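Local atomic coordinates of actinorhodin polyketide putative beta-ketoacyl synthase 2 (Streptomyces coelicolor A3, PDB entry 1TQY), a protein that serves as the chain length factor of actinorhodin biosynthesis, probably working with its ketosynthase partner to set the length of the polyketide chain. Residues Phe62-His67 with Ser79-Leu84; Trp202-Gln207 with Tyr233-Gly238; Gly107-Asn112 with Leu176-Arg181; Gly172-Gly177 with Cys265-Asp270. One frame throughout, in Å; residues are numbered along the deposited sequence.

The four contacts follow the layers of a thiolase-type fold. Contacts 3 and 4 share helix 171-185, with centres 10 Å apart, and they touch: Ala111 CB lies 3.4 Å from Gly172 N. Contact 3 sets this helix against strand 106-111, and contact 4 ties its earlier turns to strand 260-269. Contact 1 packs on the other side of the sheet that includes strand 106-111, with its centre 21 Å from that of contact 3. Contact 2, 19 Å from contact 1 between centres, joins helix 201-208 to the approach of strand 238-246. A bound sodium ion lies about 9 Å from the Phe62 side chain and about 12 Å from that of Pro235.

Contact 1 of 4, residues Phe62-His67 with Ser79-Leu84; sequences FHAPDH and STRLAL
Helix 78-93 covers one face of the N-terminal half of the thiolase fold, and the turn 62-67 packs on its outer side through Phe62 and Ala64, which meet Arg81 and Leu82. The Phe62 ring takes the Leu82 methyl CD2 over one face in a CH-pi contact, the carbon 3.8 Å from the ring centroid and 18° off the normal. Its far end, CZ, comes within 3.8 Å of Arg81 O, while CE2 touches Arg81 CB. This reach depends on the Phe62 CG being anti to its own nitrogen (chi1 177°), which swings the ring across to the helix. On the opposite face of the same ring lies Ala64 N, so the turn folds back over its own aromatic side chain. Arg81 runs out extended from CG to NE alongside Ala64, whose CB rests 3.5 Å from Arg81 CD and 3.4 Å from Arg81 NH1. The polar end looks to the connecting loop: NH2 is bonded to Leu73 O and NE to Thr76 OG1, which should fix the direction of the guanidinium and hold the chain against the alanine methyl. Away from the helix, His63 ND1 gives Asp66 OD2 a hydrogen bond of 3.1 Å. The acceptor lies in the imidazole plane, although the bond approaches from above the carboxylate plane, and Pro65 CD sits over the ring centre. Farther in, Leu82 and Ala83 reach Val195 of strand 189-196, an arrangement belonging to the outer helix layer of the five-layered alpha-beta-alpha-beta-alpha thiolase fold.

Contact 2 of 4, residues Trp202-Gln207 with Tyr233-Gly238; sequences WGWVSQ and YVPGEG
Pro235 fits its ring against two side chains of helix 201-208, Trp204 and Gln207, and here the packing is close. Its CG lies 3.8 Å from Trp204 CZ3, the two side chains crossing at about a right angle, while its CB comes within 3.2 Å of Gln207 OE1. That oxygen is also hydrogen-bonded to Tyr342 OH. The other end of the amide turns back on its own helix, where NE2 reaches Gly203 O at 3.2 Å; the carbonyl thus takes Gln207 N and Gln207 NE2 from opposite faces of its plane, and the amide is tied at both ends. Within the thiolase fold, segment 233-238 is the run that leads into strand 238-246, and its backbone pairs with Gly57 through Pro235 and Glu237. The indole, for its part, is held by Ala53 O at NE1 and meets Phe46 edge-to-face. Beside this close packing the contact is looser, though still buried: Tyr233 OH stays 4.7 Å from Gln207 O and bonds instead to Tyr342 OH. Trp202, Val205 and Ser206, which do not touch Pro235, pack on the partner protein chain, as does Gln207, and Ser206 OG bonds to Trp202 O at 2.8 Å.

Contact 3 of 4, residues Gly107-Asn112 with Leu176-Arg181; sequences GVVTAN and LGHARR
Val109 O is hydrogen-bonded to Ser192 OG, and the Val109 backbone is further tied to Val191 and Gly193 of the neighbouring strand, so the valine that meets His178 and Ala179 of helix 171-185 starts from a firmly held position. Here the central helix layer of the five-layered thiolase fold meets one of its sheets: strand 106-111 runs between the parallel strands 163-166 and 189-196, and helix 171-185 packs on their inner face. In catalytic ketosynthases the corresponding helix carries the nucleophilic cysteine at its N-terminal end; chain length factors lack that cysteine. The contact itself is wholly apolar. Both methyls of Val109 take part: CG1, anti to the backbone nitrogen (chi1 -174°), rests 3.8 Å from His178 CB, and CG2 is 4.2 Å from Ala179 CA. The valine and histidine side chains cross at about a right angle, with His178 CD2 received by both methyls, 3.8 Å from CG1 and 4.0 Å from CG2. Each helix residue also spans to a flanking strand: His178 touches Ser163 and Leu165, whereas Ala179 touches Val190 and Ser192. Three strands are therefore covered by two adjacent residues of one helix. Arg181 reaches the rim of the imidazole and hydrogen-bonds to the partner protein chain through NH2, the atom that lies 3.0 Å above the His178 ring plane.

Contact 4 of 4, residues Gly172-Gly177 with Cys265-Asp270; sequences GLDALG and CASTFD
Ser267 OG donates a short hydrogen bond of 2.5 Å to Asp174 OD2, joining strand 260-269 to helix 171-185, a helix of the central layer of the thiolase fold. The hydroxyl approaches from above the carboxylate plane, 53° out of it. Its direction follows from the serine torsion (chi1 -63°), which sets OG opposite the carbonyl carbon and brings it across to the helix. The same oxygen of Asp174 is bonded to Ser404 OG as well, so one carboxylate atom receives residues of two adjacent strands. One helical turn on, Gly177 meets Cys265: Gly177 CA lies 3.6 Å from Cys265 SG and 4.0 Å from Cys265 CB. With no side chain on the glycine, the two backbones come close, 5.5 Å between Gly177 CA and Cys265 CA. Outside this first shell, the strand is positioned by its antiparallel partner 402-410, where Ala266 pairs with Ala405 and Thr268 with Asn403. Cys265 and Ser267 point to the central helix; Ala266 and Thr268 turn to the other face of the strand and pack on helix 281-292, placing the sheet between two helix layers. Near its far end Phe269 reaches the partner protein chain, with which it makes backbone hydrogen bonds. At the other end Asp291 OD2 takes both a hydrogen bond with Cys265 N and a salt bridge with Arg180 NH1.

Contact 1 of 4, residues Phe62-His67 with Ser79-Leu84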
loop_
_atom_site.group_PDB
_atom_site.type_symbol
_atom_site.label_atom_id
_atom_site.label_comp_id
_atom_site.label_asym_id
_atom_site.label_seq_id
_atom_site.Cartn_x
_atom_site.Cartn_y
_atom_site.Cartn_z
ATOM N N PHE B 62 -20.900 17.892 -0.793
ATOM C CA PHE B 62 -20.281 17.264 -1.953
ATOM C C PHE B 62 -21.274 16.337 -2.631
ATOM O O PHE B 62 -21.656 15.308 -2.078
ATOM C CB PHE B 62 -19.054 16.449 -1.536
ATOM C CG PHE B 62 -18.398 15.705 -2.678
ATOM C CD1 PHE B 62 -17.711 16.400 -3.671
ATOM C CD2 PHE B 62 -18.459 14.311 -2.751
ATOM C CE1 PHE B 62 -17.087 15.720 -4.722
ATOM C CE2 PHE B 62 -17.840 13.618 -3.798
ATOM C CZ PHE B 62 -17.151 14.323 -4.785
ATOM N N HIS B 63 -21.711 16.705 -3.824
ATOM C CA HIS B 63 -22.636 15.848 -4.551
ATOM C C HIS B 63 -21.821 15.310 -5.719
ATOM O O HIS B 63 -21.613 16.008 -6.708
ATOM C CB HIS B 63 -23.836 16.651 -5.053
ATOM C CG HIS B 63 -24.892 15.806 -5.694
ATOM N ND1 HIS B 63 -25.427 16.097 -6.930
ATOM C CD2 HIS B 63 -25.493 14.664 -5.282
ATOM C CE1 HIS B 63 -26.309 15.169 -7.255
ATOM N NE2 HIS B 63 -26.368 14.287 -6.273
ATOM N N ALA B 64 -21.366 14.066 -5.598
ATOM C CA ALA B 64 -20.530 13.442 -6.616
ATOM C C ALA B 64 -20.910 13.763 -8.056
ATOM O O ALA B 64 -20.074 14.231 -8.825
ATOM C CB ALA B 64 -20.488 11.929 -6.403
ATOM N N PRO B 65 -22.178 13.538 -8.436
ATOM C CA PRO B 65 -22.617 13.820 -9.806
ATOM C C PRO B 65 -22.236 15.204 -10.312
ATOM O O PRO B 65 -22.132 15.419 -11.519
ATOM C CB PRO B 65 -24.132 13.624 -9.730
ATOM C CG PRO B 65 -24.271 12.550 -8.694
ATOM C CD PRO B 65 -23.299 13.024 -7.629
ATOM N N ASP B 66 -22.019 16.147 -9.407
ATOM C CA ASP B 66 -21.643 17.482 -9.850
ATOM C C ASP B 66 -20.141 17.626 -10.028
ATOM O O ASP B 66 -19.672 18.617 -10.583
ATOM C CB ASP B 66 -22.138 18.546 -8.868
ATOM C CG ASP B 66 -23.654 18.677 -8.861
ATOM O OD1 ASP B 66 -24.265 18.636 -9.952
ATOM O OD2 ASP B 66 -24.235 18.840 -7.770
ATOM N N HIS B 67 -19.376 16.640 -9.572
ATOM C CA HIS B 67 -17.921 16.729 -9.684
ATOM C C HIS B 67 -17.283 15.584 -10.470
ATOM O O HIS B 67 -16.225 15.757 -11.075
ATOM C CB HIS B 67 -17.319 16.782 -8.286
ATOM C CG HIS B 67 -17.715 17.998 -7.503
ATOM N ND1 HIS B 67 -16.943 19.137 -7.463
ATOM C CD2 HIS B 67 -18.791 18.245 -6.719
ATOM C CE1 HIS B 67 -17.521 20.034 -6.685
ATOM N NE2 HIS B 67 -18.644 19.517 -6.221
ATOM N N SER B 79 -15.008 7.554 -1.036
ATOM C CA SER B 79 -13.608 7.958 -0.861
ATOM C C SER B 79 -12.923 8.256 -2.201
ATOM O O SER B 79 -12.209 9.249 -2.331
ATOM C CB SER B 79 -12.813 6.866 -0.133
ATOM O OG SER B 79 -12.758 5.686 -0.909
ATOM N N THR B 80 -13.137 7.402 -3.196
ATOM C CA THR B 80 -12.495 7.612 -4.490
ATOM C C THR B 80 -12.987 8.863 -5.227
ATOM O O THR B 80 -12.213 9.565 -5.895
ATOM C CB THR B 80 -12.665 6.374 -5.377
ATOM O OG1 THR B 80 -12.076 5.247 -4.716
ATOM C CG2 THR B 80 -11.982 6.582 -6.728
ATOM N N ARG B 81 -14.274 9.157 -5.091
ATOM C CA ARG B 81 -14.843 10.331 -5.746
ATOM C C ARG B 81 -14.239 11.599 -5.167
ATOM O O ARG B 81 -13.974 12.572 -5.883
ATOM C CB ARG B 81 -16.359 10.344 -5.578
ATOM C CG ARG B 81 -17.014 9.136 -6.199
ATOM C CD ARG B 81 -18.468 9.121 -5.848
ATOM N NE ARG B 81 -19.205 8.014 -6.450
ATOM C CZ ARG B 81 -20.508 7.834 -6.268
ATOM N NH1 ARG B 81 -21.188 8.689 -5.505
ATOM N NH2 ARG B 81 -21.127 6.815 -6.841
ATOM N N LEU B 82 -14.020 11.582 -3.858
ATOM C CA LEU B 82 -13.417 12.717 -3.182
ATOM C C LEU B 82 -11.962 12.873 -3.637
ATOM O O LEU B 82 -11.509 13.984 -3.903
ATOM C CB LEU B 82 -13.495 12.514 -1.665
ATOM C CG LEU B 82 -14.918 12.638 -1.118
ATOM C CD1 LEU B 82 -15.041 11.943 0.227
ATOM C CD2 LEU B 82 -15.285 14.093 -1.017
ATOM N N ALA B 83 -11.250 11.754 -3.748
ATOM C CA ALA B 83 -9.857 11.756 -4.179
ATOM C C ALA B 83 -9.710 12.261 -5.613
ATOM O O ALA B 83 -8.768 12.984 -5.921
ATOM C CB ALA B 83 -9.276 10.344 -4.064
ATOM N N LEU B 84 -10.626 11.863 -6.491
ATOM C CA LEU B 84 -10.571 12.299 -7.883
ATOM C C LEU B 84 -10.865 13.799 -7.950
ATOM O O LEU B 84 -10.256 14.516 -8.733
ATOM C CB LEU B 84 -11.596 11.531 -8.736
ATOM C CG LEU B 84 -11.335 10.044 -9.043
ATOM C CD1 LEU B 84 -12.593 9.397 -9.609
ATOM C CD2 LEU B 84 -10.183 9.923 -10.036
#

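Contact 2 of 4, residues Trp202-Gln207 with Tyr233-Gly238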
loop_
_atom_site.group_PDB
_atom_site.type_symbol
_atom_site.label_atom_id
_atom_site.label_comp_id
_atom_site.label_asym_id
_atom_site.label_seq_id
_atom_site.Cartn_x
_atom_site.Cartn_y
_atom_site.Cartn_z
ATOM N N TRP B 202 -20.813 -0.671 9.104
ATOM C CA TRP B 202 -19.696 -1.584 9.372
ATOM C C TRP B 202 -18.397 -0.815 9.581
ATOM O O TRP B 202 -17.672 -1.054 10.557
ATOM C CB TRP B 202 -19.545 -2.592 8.225
ATOM C CG TRP B 202 -18.643 -3.781 8.540
ATOM C CD1 TRP B 202 -18.141 -4.147 9.767
ATOM C CD2 TRP B 202 -18.157 -4.751 7.602
ATOM N NE1 TRP B 202 -17.371 -5.283 9.641
ATOM C CE2 TRP B 202 -17.361 -5.674 8.326
ATOM C CE3 TRP B 202 -18.314 -4.929 6.216
ATOM C CZ2 TRP B 202 -16.722 -6.762 7.711
ATOM C CZ3 TRP B 202 -17.672 -6.023 5.603
ATOM C CH2 TRP B 202 -16.889 -6.918 6.358
ATOM N N GLY B 203 -18.110 0.118 8.674
ATOM C CA GLY B 203 -16.905 0.921 8.810
ATOM C C GLY B 203 -16.909 1.661 10.144
ATOM O O GLY B 203 -15.873 1.825 10.784
ATOM N N TRP B 204 -18.091 2.089 10.575
ATOM C CA TRP B 204 -18.242 2.824 11.828
ATOM C C TRP B 204 -17.922 1.959 13.052
ATOM O O TRP B 204 -17.130 2.338 13.929
ATOM C CB TRP B 204 -19.676 3.345 11.947
ATOM C CG TRP B 204 -19.856 4.312 13.080
ATOM C CD1 TRP B 204 -20.606 4.131 14.207
ATOM C CD2 TRP B 204 -19.223 5.589 13.214
ATOM N NE1 TRP B 204 -20.473 5.220 15.042
ATOM C CE2 TRP B 204 -19.631 6.130 14.456
ATOM C CE3 TRP B 204 -18.347 6.330 12.405
ATOM C CZ2 TRP B 204 -19.194 7.376 14.912
ATOM C CZ3 TRP B 204 -17.914 7.574 12.861
ATOM C CH2 TRP B 204 -18.341 8.080 14.106
ATOM N N VAL B 205 -18.552 0.795 13.091
ATOM C CA VAL B 205 -18.389 -0.164 14.163
ATOM C C VAL B 205 -16.929 -0.633 14.193
ATOM O O VAL B 205 -16.360 -0.856 15.262
ATOM C CB VAL B 205 -19.445 -1.322 13.928
ATOM C CG1 VAL B 205 -18.801 -2.682 13.822
ATOM C CG2 VAL B 205 -20.504 -1.272 14.997
ATOM N N SER B 206 -16.323 -0.743 13.012
ATOM C CA SER B 206 -14.929 -1.165 12.885
ATOM C C SER B 206 -14.018 -0.125 13.554
ATOM O O SER B 206 -13.100 -0.471 14.302
ATOM C CB SER B 206 -14.564 -1.327 11.398
ATOM O OG SER B 206 -15.217 -2.469 10.838
ATOM N N GLN B 207 -14.292 1.154 13.299
ATOM C CA GLN B 207 -13.507 2.231 13.887
ATOM C C GLN B 207 -13.698 2.232 15.394
ATOM O O GLN B 207 -12.746 2.437 16.155
ATOM C CB GLN B 207 -13.916 3.579 13.268
ATOM C CG GLN B 207 -13.588 3.661 11.778
ATOM C CD GLN B 207 -14.020 4.959 11.113
ATOM O OE1 GLN B 207 -13.429 6.018 11.320
ATOM N NE2 GLN B 207 -15.072 4.876 10.309
ATOM N N TYR B 233 -10.454 10.252 19.730
ATOM C CA TYR B 233 -10.498 11.103 18.556
ATOM C C TYR B 233 -11.840 10.949 17.861
ATOM O O TYR B 233 -12.558 9.969 18.084
ATOM C CB TYR B 233 -9.352 10.750 17.591
ATOM C CG TYR B 233 -9.525 9.454 16.825
ATOM C CD1 TYR B 233 -10.188 9.428 15.593
ATOM C CD2 TYR B 233 -9.009 8.253 17.326
ATOM C CE1 TYR B 233 -10.325 8.237 14.876
ATOM C CE2 TYR B 233 -9.143 7.060 16.622
ATOM C CZ TYR B 233 -9.801 7.057 15.395
ATOM O OH TYR B 233 -9.914 5.883 14.687
ATOM N N VAL B 234 -12.190 11.939 17.048
ATOM C CA VAL B 234 -13.425 11.894 16.276
ATOM C C VAL B 234 -13.018 11.532 14.841
ATOM O O VAL B 234 -12.133 12.167 14.278
ATOM C CB VAL B 234 -14.150 13.272 16.275
ATOM C CG1 VAL B 234 -15.316 13.240 15.285
ATOM C CG2 VAL B 234 -14.696 13.581 17.689
ATOM N N PRO B 235 -13.627 10.490 14.252
ATOM C CA PRO B 235 -13.307 10.070 12.876
ATOM C C PRO B 235 -13.803 11.136 11.896
ATOM O O PRO B 235 -14.723 11.895 12.207
ATOM C CB PRO B 235 -14.117 8.788 12.695
ATOM C CG PRO B 235 -14.414 8.341 14.086
ATOM C CD PRO B 235 -14.633 9.599 14.849
ATOM N N GLY B 236 -13.211 11.182 10.711
ATOM C CA GLY B 236 -13.651 12.132 9.703
ATOM C C GLY B 236 -13.474 11.497 8.337
ATOM O O GLY B 236 -12.910 10.411 8.246
ATOM N N GLU B 237 -13.963 12.140 7.281
ATOM C CA GLU B 237 -13.795 11.611 5.925
ATOM C C GLU B 237 -13.196 12.742 5.117
ATOM O O GLU B 237 -13.463 13.912 5.392
ATOM C CB GLU B 237 -15.139 11.187 5.311
ATOM C CG GLU B 237 -16.028 12.348 4.890
ATOM C CD GLU B 237 -17.360 11.903 4.266
ATOM O OE1 GLU B 237 -17.456 10.753 3.773
ATOM O OE2 GLU B 237 -18.308 12.720 4.250
ATOM N N GLY B 238 -12.374 12.407 4.130
ATOM C CA GLY B 238 -11.775 13.445 3.320
ATOM C C GLY B 238 -10.268 13.360 3.300
ATOM O O GLY B 238 -9.680 12.328 3.628
#

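Contact 3 of 4, residues Gly107-Asn112 with Leu176-Arg181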
loop_
_atom_site.group_PDB
_atom_site.type_symbol
_atom_site.label_atom_id
_atom_site.label_comp_id
_atom_site.label_asym_id
_atom_site.label_seq_id
_atom_site.Cartn_x
_atom_site.Cartn_y
_atom_site.Cartn_z
ATOM N N GLY B 107 3.705 10.627 -12.238
ATOM C CA GLY B 107 3.440 9.492 -11.368
ATOM C C GLY B 107 2.331 9.759 -10.367
ATOM O O GLY B 107 1.887 10.895 -10.204
ATOM N N VAL B 108 1.878 8.707 -9.697
ATOM C CA VAL B 108 0.821 8.846 -8.707
ATOM C C VAL B 108 1.096 7.970 -7.488
ATOM O O VAL B 108 1.194 6.744 -7.595
ATOM C CB VAL B 108 -0.568 8.479 -9.305
ATOM C CG1 VAL B 108 -1.650 8.587 -8.232
ATOM C CG2 VAL B 108 -0.911 9.428 -10.456
ATOM N N VAL B 109 1.242 8.609 -6.329
ATOM C CA VAL B 109 1.504 7.898 -5.080
ATOM C C VAL B 109 0.497 8.316 -4.014
ATOM O O VAL B 109 0.498 9.460 -3.564
ATOM C CB VAL B 109 2.914 8.196 -4.548
ATOM C CG1 VAL B 109 3.183 7.319 -3.327
ATOM C CG2 VAL B 109 3.943 7.939 -5.632
ATOM N N THR B 110 -0.362 7.381 -3.617
ATOM C CA THR B 110 -1.373 7.660 -2.603
ATOM C C THR B 110 -1.312 6.699 -1.447
ATOM O O THR B 110 -0.704 5.638 -1.545
ATOM C CB THR B 110 -2.805 7.514 -3.155
ATOM O OG1 THR B 110 -2.998 6.159 -3.592
ATOM C CG2 THR B 110 -3.056 8.491 -4.297
ATOM N N ALA B 111 -1.941 7.078 -0.343
ATOM C CA ALA B 111 -2.025 6.183 0.803
ATOM C C ALA B 111 -3.525 5.887 0.927
ATOM O O ALA B 111 -4.353 6.724 0.572
ATOM C CB ALA B 111 -1.506 6.868 2.063
ATOM N N ASN B 112 -3.878 4.699 1.398
ATOM C CA ASN B 112 -5.285 4.340 1.559
ATOM C C ASN B 112 -5.393 3.466 2.804
ATOM O O ASN B 112 -4.680 2.476 2.935
ATOM C CB ASN B 112 -5.784 3.563 0.336
ATOM C CG ASN B 112 -7.275 3.699 0.135
ATOM O OD1 ASN B 112 -8.046 3.689 1.102
ATOM N ND2 ASN B 112 -7.697 3.817 -1.126
ATOM N N LEU B 176 3.636 10.871 0.625
ATOM C CA LEU B 176 4.285 12.113 0.224
ATOM C C LEU B 176 5.797 11.938 0.188
ATOM O O LEU B 176 6.477 12.434 -0.714
ATOM C CB LEU B 176 3.908 13.230 1.194
ATOM C CG LEU B 176 2.823 14.217 0.765
ATOM C CD1 LEU B 176 1.845 13.573 -0.201
ATOM C CD2 LEU B 176 2.106 14.733 2.009
ATOM N N GLY B 177 6.322 11.229 1.178
ATOM C CA GLY B 177 7.751 10.990 1.213
ATOM C C GLY B 177 8.124 10.049 0.078
ATOM O O GLY B 177 9.205 10.151 -0.513
ATOM N N HIS B 178 7.219 9.124 -0.233
ATOM C CA HIS B 178 7.454 8.149 -1.302
ATOM C C HIS B 178 7.499 8.874 -2.652
ATOM O O HIS B 178 8.267 8.515 -3.552
ATOM C CB HIS B 178 6.342 7.088 -1.297
ATOM C CG HIS B 178 6.579 5.946 -2.241
ATOM N ND1 HIS B 178 6.713 4.640 -1.813
ATOM C CD2 HIS B 178 6.660 5.904 -3.595
ATOM C CE1 HIS B 178 6.863 3.846 -2.860
ATOM N NE2 HIS B 178 6.834 4.587 -3.954
ATOM N N ALA B 179 6.666 9.901 -2.780
ATOM C CA ALA B 179 6.631 10.687 -4.001
ATOM C C ALA B 179 7.954 11.419 -4.145
ATOM O O ALA B 179 8.552 11.451 -5.224
ATOM C CB ALA B 179 5.492 11.686 -3.958
ATOM N N ARG B 180 8.409 12.018 -3.049
ATOM C CA ARG B 180 9.672 12.751 -3.074
ATOM C C ARG B 180 10.794 11.867 -3.603
ATOM O O ARG B 180 11.612 12.315 -4.400
ATOM C CB ARG B 180 10.029 13.262 -1.675
ATOM C CG ARG B 180 11.430 13.848 -1.567
ATOM C CD ARG B 180 11.511 14.826 -0.411
ATOM N NE ARG B 180 12.872 15.301 -0.146
ATOM C CZ ARG B 180 13.734 14.702 0.669
ATOM N NH1 ARG B 180 13.386 13.593 1.310
ATOM N NH2 ARG B 180 14.943 15.223 0.857
ATOM N N ARG B 181 10.817 10.613 -3.169
ATOM C CA ARG B 181 11.842 9.674 -3.601
ATOM C C ARG B 181 11.759 9.472 -5.111
ATOM O O ARG B 181 12.757 9.550 -5.827
ATOM C CB ARG B 181 11.641 8.333 -2.899
ATOM C CG ARG B 181 12.760 7.327 -3.104
ATOM C CD ARG B 181 12.552 6.094 -2.231
ATOM N NE ARG B 181 11.411 5.307 -2.689
ATOM C CZ ARG B 181 10.898 4.262 -2.043
ATOM N NH1 ARG B 181 11.418 3.863 -0.887
ATOM N NH2 ARG B 181 9.863 3.609 -2.563
#

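Contact 4 of 4, residues Gly172-Gly177 with Cys265-Asp270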
loop_
_atom_site.group_PDB
_atom_site.type_symbol
_atom_site.label_atom_id
_atom_site.label_comp_id
_atom_site.label_asym_id
_atom_site.label_seq_id
_atom_site.Cartn_x
_atom_site.Cartn_y
_atom_site.Cartn_z
ATOM N N GLY B 172 -0.465 8.622 4.795
ATOM C CA GLY B 172 -0.519 9.843 4.018
ATOM C C GLY B 172 0.803 10.573 3.933
ATOM O O GLY B 172 1.174 11.055 2.861
ATOM N N LEU B 173 1.516 10.663 5.053
ATOM C CA LEU B 173 2.812 11.339 5.069
ATOM C C LEU B 173 3.819 10.460 4.348
ATOM O O LEU B 173 4.623 10.949 3.565
ATOM C CB LEU B 173 3.262 11.597 6.517
ATOM C CG LEU B 173 3.523 13.060 6.888
ATOM C CD1 LEU B 173 2.305 13.878 6.530
ATOM C CD2 LEU B 173 3.848 13.197 8.385
ATOM N N ASP B 174 3.758 9.156 4.605
ATOM C CA ASP B 174 4.652 8.212 3.954
ATOM C C ASP B 174 4.501 8.283 2.436
ATOM O O ASP B 174 5.488 8.178 1.712
ATOM C CB ASP B 174 4.371 6.791 4.442
ATOM C CG ASP B 174 4.860 6.549 5.864
ATOM O OD1 ASP B 174 4.474 5.514 6.461
ATOM O OD2 ASP B 174 5.636 7.381 6.386
ATOM N N ALA B 175 3.266 8.461 1.964
ATOM C CA ALA B 175 2.996 8.542 0.528
ATOM C C ALA B 175 3.744 9.738 -0.060
ATOM O O ALA B 175 4.390 9.632 -1.104
ATOM C CB ALA B 175 1.484 8.679 0.279
ATOM N N LEU B 176 3.636 10.871 0.625
ATOM C CA LEU B 176 4.285 12.113 0.224
ATOM C C LEU B 176 5.797 11.938 0.188
ATOM O O LEU B 176 6.477 12.434 -0.714
ATOM C CB LEU B 176 3.908 13.230 1.194
ATOM C CG LEU B 176 2.823 14.217 0.765
ATOM C CD1 LEU B 176 1.845 13.573 -0.201
ATOM C CD2 LEU B 176 2.106 14.733 2.009
ATOM N N GLY B 177 6.322 11.229 1.178
ATOM C CA GLY B 177 7.751 10.990 1.213
ATOM C C GLY B 177 8.124 10.049 0.078
ATOM O O GLY B 177 9.205 10.151 -0.513
ATOM N N CYS B 265 11.976 13.897 4.922
ATOM C CA CYS B 265 10.958 12.912 5.303
ATOM C C CYS B 265 11.602 11.753 6.049
ATOM O O CYS B 265 12.778 11.463 5.851
ATOM C CB CYS B 265 10.280 12.328 4.062
ATOM S SG CYS B 265 9.730 13.544 2.849
ATOM N N ALA B 266 10.822 11.076 6.883
ATOM C CA ALA B 266 11.326 9.929 7.626
ATOM C C ALA B 266 10.209 9.091 8.242
ATOM O O ALA B 266 9.191 9.629 8.691
ATOM C CB ALA B 266 12.283 10.391 8.715
ATOM N N SER B 267 10.419 7.776 8.262
ATOM C CA SER B 267 9.458 6.829 8.821
ATOM C C SER B 267 10.179 5.868 9.757
ATOM O O SER B 267 11.235 5.340 9.411
ATOM C CB SER B 267 8.795 5.994 7.718
ATOM O OG SER B 267 8.048 6.800 6.830
ATOM N N THR B 268 9.622 5.652 10.945
ATOM C CA THR B 268 10.206 4.703 11.895
ATOM C C THR B 268 9.052 3.851 12.394
ATOM O O THR B 268 7.896 4.122 12.072
ATOM C CB THR B 268 10.873 5.384 13.124
ATOM O OG1 THR B 268 9.884 6.095 13.877
ATOM C CG2 THR B 268 11.986 6.343 12.696
ATOM N N PHE B 269 9.359 2.806 13.153
ATOM C CA PHE B 269 8.320 1.932 13.682
ATOM C C PHE B 269 8.629 1.626 15.147
ATOM O O PHE B 269 9.756 1.273 15.477
ATOM C CB PHE B 269 8.257 0.630 12.877
ATOM C CG PHE B 269 7.041 -0.201 13.178
ATOM C CD1 PHE B 269 5.771 0.270 12.863
ATOM C CD2 PHE B 269 7.158 -1.429 13.812
ATOM C CE1 PHE B 269 4.623 -0.472 13.176
ATOM C CE2 PHE B 269 6.018 -2.188 14.134
ATOM C CZ PHE B 269 4.750 -1.706 13.815
ATOM N N ASP B 270 7.641 1.765 16.025
ATOM C CA ASP B 270 7.869 1.511 17.449
ATOM C C ASP B 270 8.162 0.047 17.754
ATOM O O ASP B 270 7.771 -0.842 17.002
ATOM C CB ASP B 270 6.650 1.923 18.286
ATOM C CG ASP B 270 6.364 3.413 18.233
ATOM O OD1 ASP B 270 7.257 4.202 17.868
ATOM O OD2 ASP B 270 5.235 3.798 18.581
#